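Local coordinates for amino acid adenylation domain-containing protein (Bacillus stratosphericus LAMA 585, PDB 6ULY) that selects a branched keto acid and probably activates it with ATP as the acyl adenylate, serving as the adenylation domain of a nonribosomal depsipeptide synthetase, at residues S338-I346 with T381-I392. Numbering follows the deposited sequence.
With QA7 (5'-O-{(S)-hydroxy[(4-methyl-2-oxopentanoyl)oxy]phosphoryl}adenosine), chain C.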
ATOM      1  N   SER A 338      11.058 -19.030   1.641  1.00 36.61           N
ATOM      2  CA  SER A 338      12.208 -18.683   2.478  1.00 41.80           C
ATOM      3  C   SER A 338      13.449 -18.501   1.606  1.00 40.42           C
ATOM      4  O   SER A 338      13.358 -17.925   0.516  1.00 38.90           O
ATOM      5  CB  SER A 338      12.426 -19.714   3.606  1.00 36.78           C
ATOM      6  OG  SER A 338      13.209 -20.834   3.219  1.00 41.27           O
ATOM      7  N   ALA A 339      14.611 -18.951   2.075  1.00 41.67           N
ATOM      8  CA  ALA A 339      15.860 -18.568   1.430  1.00 42.21           C
ATOM      9  C   ALA A 339      16.022 -19.252   0.078  1.00 39.11           C
ATOM     10  O   ALA A 339      15.637 -20.408  -0.103  1.00 38.91           O
ATOM     11  CB  ALA A 339      17.044 -18.907   2.327  1.00 36.32           C
ATOM     12  N   VAL A 340      16.599 -18.519  -0.876  1.00 42.10           N
ATOM     13  CA  VAL A 340      16.919 -19.055  -2.193  1.00 39.74           C
ATOM     14  C   VAL A 340      18.362 -18.793  -2.590  1.00 39.13           C
ATOM     15  O   VAL A 340      18.800 -19.274  -3.637  1.00 38.66           O
ATOM     16  CB  VAL A 340      15.961 -18.500  -3.268  1.00 36.55           C
ATOM     17  CG1 VAL A 340      14.536 -18.967  -2.994  1.00 38.24           C
ATOM     18  CG2 VAL A 340      16.030 -16.975  -3.326  1.00 36.03           C
ATOM     19  N   VAL A 341      19.118 -18.048  -1.784  1.00 39.92           N
ATOM     20  CA  VAL A 341      20.546 -17.837  -1.996  1.00 41.01           C
ATOM     21  C   VAL A 341      21.256 -17.978  -0.656  1.00 39.27           C
ATOM     22  O   VAL A 341      20.735 -17.554   0.380  1.00 38.89           O
ATOM     23  CB  VAL A 341      20.849 -16.458  -2.618  1.00 36.53           C
ATOM     24  CG1 VAL A 341      20.397 -16.409  -4.068  1.00 42.32           C
ATOM     25  CG2 VAL A 341      20.196 -15.344  -1.812  1.00 37.16           C
ATOM     26  N   PHE A 342      22.452 -18.566  -0.686  1.00 39.60           N
ATOM     27  CA  PHE A 342      23.301 -18.707   0.492  1.00 41.54           C
ATOM     28  C   PHE A 342      24.736 -18.380   0.106  1.00 43.31           C
ATOM     29  O   PHE A 342      25.229 -18.868  -0.916  1.00 48.51           O
ATOM     30  CB  PHE A 342      23.237 -20.126   1.071  1.00 40.91           C
ATOM     31  CG  PHE A 342      21.922 -20.473   1.706  1.00 41.25           C
ATOM     32  CD1 PHE A 342      21.682 -20.177   3.036  1.00 36.36           C
ATOM     33  CD2 PHE A 342      20.934 -21.118   0.980  1.00 38.75           C
ATOM     34  CE1 PHE A 342      20.477 -20.505   3.626  1.00 39.77           C
ATOM     35  CE2 PHE A 342      19.728 -21.450   1.563  1.00 34.71           C
ATOM     36  CZ  PHE A 342      19.499 -21.143   2.888  1.00 43.28           C
ATOM     37  N   SER A 343      25.401 -17.566   0.922  1.00 40.55           N
ATOM     38  CA  SER A 343      26.795 -17.197   0.710  1.00 42.30           C
ATOM     39  C   SER A 343      27.681 -17.968   1.680  1.00 43.23           C
ATOM     40  O   SER A 343      27.444 -17.949   2.893  1.00 43.94           O
ATOM     41  CB  SER A 343      26.996 -15.693   0.901  1.00 40.75           C
ATOM     42  OG  SER A 343      28.373 -15.355   0.894  1.00 43.12           O
ATOM     43  N   PHE A 344      28.699 -18.646   1.145  1.00 46.74           N
ATOM     44  CA  PHE A 344      29.623 -19.447   1.940  1.00 40.96           C
ATOM     45  C   PHE A 344      31.024 -18.842   1.960  1.00 39.89           C
ATOM     46  O   PHE A 344      32.014 -19.566   2.085  1.00 44.24           O
ATOM     47  CB  PHE A 344      29.696 -20.879   1.413  1.00 38.88           C
ATOM     48  CG  PHE A 344      28.362 -21.485   1.110  1.00 41.92           C
ATOM     49  CD1 PHE A 344      27.648 -22.145   2.090  1.00 45.92           C
ATOM     50  CD2 PHE A 344      27.822 -21.394  -0.163  1.00 46.67           C
ATOM     51  CE1 PHE A 344      26.417 -22.709   1.810  1.00 45.24           C
ATOM     52  CE2 PHE A 344      26.595 -21.952  -0.448  1.00 43.41           C
ATOM     53  CZ  PHE A 344      25.892 -22.612   0.539  1.00 46.28           C
ATOM     54  N   ALA A 345      31.119 -17.519   1.843  1.00 42.76           N
ATOM     55  CA  ALA A 345      32.392 -16.847   1.631  1.00 46.00           C
ATOM     56  C   ALA A 345      32.784 -15.891   2.747  1.00 42.88           C
ATOM     57  O   ALA A 345      33.871 -15.305   2.680  1.00 49.21           O
ATOM     58  CB  ALA A 345      32.359 -16.070   0.306  1.00 44.57           C
ATOM     59  N   ILE A 346      31.937 -15.698   3.757  1.00 44.53           N
ATOM     60  CA  ILE A 346      32.278 -14.795   4.852  1.00 52.00           C
ATOM     61  C   ILE A 346      33.343 -15.445   5.724  1.00 50.12           C
ATOM     62  O   ILE A 346      33.217 -16.610   6.125  1.00 46.13           O
ATOM     63  CB  ILE A 346      31.025 -14.441   5.666  1.00 51.62           C
ATOM     64  CG1 ILE A 346      30.043 -13.622   4.816  1.00 41.55           C
ATOM     65  CG2 ILE A 346      31.408 -13.690   6.942  1.00 49.16           C
ATOM     66  CD1 ILE A 346      30.563 -12.254   4.390  1.00 50.67           C
ATOM     67  N   THR A 381      27.247  -7.018   1.287  1.00 45.00           N
ATOM     68  CA  THR A 381      27.496  -8.413   1.613  1.00 55.55           C
ATOM     69  C   THR A 381      26.897  -9.294   0.523  1.00 51.98           C
ATOM     70  O   THR A 381      25.684  -9.255   0.286  1.00 50.84           O
ATOM     71  CB  THR A 381      26.898  -8.769   2.972  1.00 51.33           C
ATOM     72  OG1 THR A 381      27.444  -7.906   3.977  1.00 49.41           O
ATOM     73  CG2 THR A 381      27.195 -10.228   3.316  1.00 47.85           C
ATOM     74  N   GLU A 382      27.744 -10.080  -0.138  1.00 52.86           N
ATOM     75  CA  GLU A 382      27.251 -11.040  -1.114  1.00 47.97           C
ATOM     76  C   GLU A 382      26.338 -12.051  -0.433  1.00 47.62           C
ATOM     77  O   GLU A 382      26.603 -12.499   0.687  1.00 47.63           O
ATOM     78  CB  GLU A 382      28.415 -11.761  -1.794  1.00 49.83           C
ATOM     79  CG  GLU A 382      29.261 -10.875  -2.694  1.00 55.31           C
ATOM     80  CD  GLU A 382      30.318 -11.657  -3.460  1.00 59.57           C
ATOM     81  OE1 GLU A 382      31.416 -11.887  -2.907  1.00 62.72           O
ATOM     82  OE2 GLU A 382      30.045 -12.051  -4.612  1.00 57.37           O
ATOM     83  N   LEU A 383      25.251 -12.406  -1.113  1.00 44.09           N
ATOM     84  CA  LEU A 383      24.290 -13.363  -0.590  1.00 38.85           C
ATOM     85  C   LEU A 383      24.373 -14.713  -1.288  1.00 38.62           C
ATOM     86  O   LEU A 383      23.635 -15.635  -0.922  1.00 40.01           O
ATOM     87  CB  LEU A 383      22.871 -12.789  -0.692  1.00 38.55           C
ATOM     88  CG  LEU A 383      22.698 -11.432   0.004  1.00 41.78           C
ATOM     89  CD1 LEU A 383      21.248 -10.970  -0.039  1.00 41.07           C
ATOM     90  CD2 LEU A 383      23.194 -11.472   1.451  1.00 43.23           C
ATOM     91  N   GLY A 384      25.255 -14.860  -2.271  1.00 42.31           N
ATOM     92  CA  GLY A 384      25.630 -16.166  -2.778  1.00 43.72           C
ATOM     93  C   GLY A 384      24.846 -16.582  -4.006  1.00 42.33           C
ATOM     94  O   GLY A 384      24.011 -15.851  -4.548  1.00 47.06           O
ATOM     95  N   LYS A 385      25.149 -17.797  -4.445  1.00 42.80           N
ATOM     96  CA  LYS A 385      24.532 -18.369  -5.626  1.00 44.12           C
ATOM     97  C   LYS A 385      23.141 -18.901  -5.302  1.00 48.27           C
ATOM     98  O   LYS A 385      22.858 -19.269  -4.156  1.00 43.77           O
ATOM     99  CB  LYS A 385      25.384 -19.506  -6.182  1.00 41.71           C
ATOM    100  CG  LYS A 385      26.731 -19.071  -6.715  1.00 56.19           C
ATOM    101  CD  LYS A 385      27.326 -20.116  -7.645  1.00 75.11           C
ATOM    102  CE  LYS A 385      28.636 -19.631  -8.253  1.00103.60           C
ATOM    103  NZ  LYS A 385      29.660 -19.334  -7.208  1.00113.92           N
ATOM    104  N   PRO A 386      22.260 -18.968  -6.298  1.00 43.17           N
ATOM    105  CA  PRO A 386      20.943 -19.564  -6.064  1.00 44.43           C
ATOM    106  C   PRO A 386      21.071 -21.021  -5.659  1.00 38.57           C
ATOM    107  O   PRO A 386      21.993 -21.725  -6.074  1.00 41.93           O
ATOM    108  CB  PRO A 386      20.237 -19.426  -7.420  1.00 39.67           C
ATOM    109  CG  PRO A 386      21.042 -18.446  -8.197  1.00 46.30           C
ATOM    110  CD  PRO A 386      22.437 -18.543  -7.697  1.00 44.23           C
ATOM    111  N   ILE A 387      20.124 -21.479  -4.850  1.00 43.31           N
ATOM    112  CA  ILE A 387      20.063 -22.892  -4.489  1.00 39.59           C
ATOM    113  C   ILE A 387      19.649 -23.668  -5.734  1.00 42.75           C
ATOM    114  O   ILE A 387      19.127 -23.071  -6.687  1.00 45.81           O
ATOM    115  CB  ILE A 387      19.094 -23.141  -3.323  1.00 43.41           C
ATOM    116  CG1 ILE A 387      17.675 -22.688  -3.683  1.00 46.98           C
ATOM    117  CG2 ILE A 387      19.586 -22.431  -2.064  1.00 38.85           C
ATOM    118  CD1 ILE A 387      16.642 -23.031  -2.607  1.00 42.92           C
ATOM    119  N   PRO A 388      19.872 -24.980  -5.783  1.00 44.16           N
ATOM    120  CA  PRO A 388      19.398 -25.761  -6.929  1.00 46.75           C
ATOM    121  C   PRO A 388      17.923 -25.509  -7.200  1.00 44.07           C
ATOM    122  O   PRO A 388      17.112 -25.397  -6.280  1.00 43.92           O
ATOM    123  CB  PRO A 388      19.656 -27.208  -6.500  1.00 47.45           C
ATOM    124  CG  PRO A 388      20.799 -27.118  -5.557  1.00 45.62           C
ATOM    125  CD  PRO A 388      20.661 -25.796  -4.843  1.00 43.51           C
ATOM    126  N   GLY A 389      17.587 -25.412  -8.488  1.00 45.17           N
ATOM    127  CA  GLY A 389      16.228 -25.225  -8.932  1.00 42.15           C
ATOM    128  C   GLY A 389      15.823 -23.784  -9.156  1.00 44.77           C
ATOM    129  O   GLY A 389      14.827 -23.536  -9.845  1.00 40.15           O
ATOM    130  N   ILE A 390      16.570 -22.830  -8.608  1.00 42.27           N
ATOM    131  CA  ILE A 390      16.209 -21.419  -8.655  1.00 37.48           C
ATOM    132  C   ILE A 390      17.019 -20.731  -9.742  1.00 41.19           C
ATOM    133  O   ILE A 390      18.222 -20.982  -9.896  1.00 39.56           O
ATOM    134  CB  ILE A 390      16.443 -20.742  -7.290  1.00 39.74           C
ATOM    135  CG1 ILE A 390      15.529 -21.342  -6.213  1.00 38.03           C
ATOM    136  CG2 ILE A 390      16.241 -19.240  -7.407  1.00 39.19           C
ATOM    137  CD1 ILE A 390      14.093 -20.904  -6.297  1.00 40.34           C
ATOM    138  N   THR A 391      16.360 -19.864 -10.504  1.00 34.41           N
ATOM    139  CA  THR A 391      17.032 -18.942 -11.406  1.00 37.28           C
ATOM    140  C   THR A 391      16.746 -17.525 -10.931  1.00 35.27           C
ATOM    141  O   THR A 391      15.599 -17.189 -10.623  1.00 38.33           O
ATOM    142  CB  THR A 391      16.569 -19.118 -12.857  1.00 37.54           C
ATOM    143  OG1 THR A 391      16.606 -20.506 -13.217  1.00 40.65           O
ATOM    144  CG2 THR A 391      17.484 -18.353 -13.785  1.00 34.81           C
ATOM    145  N   ILE A 392      17.789 -16.710 -10.854  1.00 37.15           N
ATOM    146  CA  ILE A 392      17.660 -15.302 -10.511  1.00 39.83           C
ATOM    147  C   ILE A 392      18.079 -14.485 -11.720  1.00 37.38           C
ATOM    148  O   ILE A 392      18.981 -14.877 -12.467  1.00 40.43           O
ATOM    149  CB  ILE A 392      18.515 -14.927  -9.284  1.00 39.25           C
ATOM    150  CG1 ILE A 392      18.249 -15.909  -8.143  1.00 45.90           C
ATOM    151  CG2 ILE A 392      18.228 -13.493  -8.865  1.00 36.94           C
ATOM    152  CD1 ILE A 392      19.029 -15.620  -6.903  1.00 42.43           C
TER
HETATM  153  C01 QA7 C 701      16.644 -15.925   4.527  1.00 44.33           C
HETATM  154  C02 QA7 C 701      15.322 -15.761   5.176  1.00 40.95           C
HETATM  155  C03 QA7 C 701      14.588 -17.074   5.199  1.00 43.30           C
HETATM  156  C04 QA7 C 701      14.681 -14.609   4.472  1.00 43.01           C
HETATM  157  C05 QA7 C 701      13.218 -14.696   4.171  1.00 44.10           C
HETATM  158  C06 QA7 C 701      12.322 -13.572   4.577  1.00 42.01           C
HETATM  159  C10 QA7 C 701      11.317 -10.901   2.599  1.00 43.28           C
HETATM  160  C11 QA7 C 701      11.943  -9.697   2.375  1.00 47.53           C
HETATM  161  C12 QA7 C 701      12.693  -9.742   0.978  1.00 49.13           C
HETATM  162  C13 QA7 C 701      13.623  -8.959   1.114  1.00 49.35           C
HETATM  163  C14 QA7 C 701      14.014  -8.937   2.713  1.00 50.13           C
HETATM  164  C16 QA7 C 701      15.308 -10.886   3.153  1.00 47.33           C
HETATM  165  C18 QA7 C 701      17.300 -10.145   2.988  1.00 44.48           C
HETATM  166  C19 QA7 C 701      18.669  -9.897   2.941  1.00 39.75           C
HETATM  167  C21 QA7 C 701      18.274  -7.758   2.440  1.00 45.70           C
HETATM  168  C23 QA7 C 701      16.474  -9.131   2.751  1.00 44.86           C
HETATM  169  N15 QA7 C 701      15.233  -9.620   2.874  1.00 45.42           N
HETATM  170  N17 QA7 C 701      16.561 -11.226   3.227  1.00 46.52           N
HETATM  171  N20 QA7 C 701      19.100  -8.715   2.662  1.00 47.49           N
HETATM  172  N22 QA7 C 701      17.002  -7.927   2.477  1.00 47.65           N
HETATM  173  N24 QA7 C 701      19.561 -10.948   3.177  1.00 43.04           N
HETATM  174  O07 QA7 C 701      11.019 -13.526   4.229  1.00 48.97           O
HETATM  175  O09 QA7 C 701      10.614 -10.913   3.784  1.00 48.93           O
HETATM  176  O25 QA7 C 701      13.076  -9.497   3.331  1.00 45.76           O
HETATM  177  O26 QA7 C 701      13.326  -7.576   0.839  1.00 51.27           O
HETATM  178  O27 QA7 C 701      11.863  -9.461  -0.245  1.00 49.27           O
HETATM  179  O28 QA7 C 701       9.514 -12.268   5.605  1.00 59.20           O
HETATM  180  O29 QA7 C 701       8.939 -12.576   3.469  1.00 42.14           O
HETATM  181  O30 QA7 C 701      12.764 -12.740   5.195  1.00 45.83           O
HETATM  182  O31 QA7 C 701      12.814 -15.590   3.601  1.00 46.39           O
HETATM  183  P08 QA7 C 701      10.034 -12.284   4.289  1.00 53.97           P
HETATM  184  O   HOH W   1      24.047 -20.912  -2.487  1.00 46.69           O
HETATM  185  O   HOH W   2      29.021 -13.039   1.617  1.00 44.89           O
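At the edge of the nine-stranded mixed sheet of this ANL-family adenylation domain, beside the keto acyl adenylate, strand 338-342 is joined antiparallel by the short, weakly bonded strand 385-386. The clear backbone hydrogen bond runs from Ile387 N to Val340 O (2.8 Å, 157° at the hydrogen). CA-H...O contacts supplement it, the straightest running from Gly384 CA to Phe342 O at 3.3 Å and 163°. Further along the strands, water 1 donates to both Phe342 O and Lys385 O, while water 2 accepts from Ser343 OG and donates to Glu382 O; the first thus links two backbone carbonyl oxygens, the second a side-chain hydroxyl to a backbone carbonyl oxygen.

Hydrophobic branches fill in between. Val341 spreads its two methyls over different partners: CG2 reaches Leu383 CB at 3.9 Å, and CG1 points at Ile392 CD1, at a spacing too short to be taken literally. Val340 CG1 abuts Ile390 CD1 at 3.9 Å, the two side chains crossing nearly at right angles. With CG1 of Ile387 lodged between backbone N and carbonyl carbon (chi1 60°), its other branch, CG2, approaches the Phe342 ring edge in plane, 3.6 Å from CD2. A type II turn from Ile387 to Ile390 returns the chain toward Val340.

The ligand is approached from both segments: Leu383 CD1 lies 3.6 Å from the adenine amino nitrogen N24 of QA7, and Ala339 CB is 3.7 Å from C01, a methyl of its branched acyl chain. In the neighbouring antiparallel strand 327-333, Phe331 packs against Val341 and Leu383, and Val340 and Val341 form a classic bulge opposite it. Helix 193-207 meets Phe342 through Thr203 and Asn207 and Ile387 through Ala206, while helix 224-237 packs on Ser338 and Ala339.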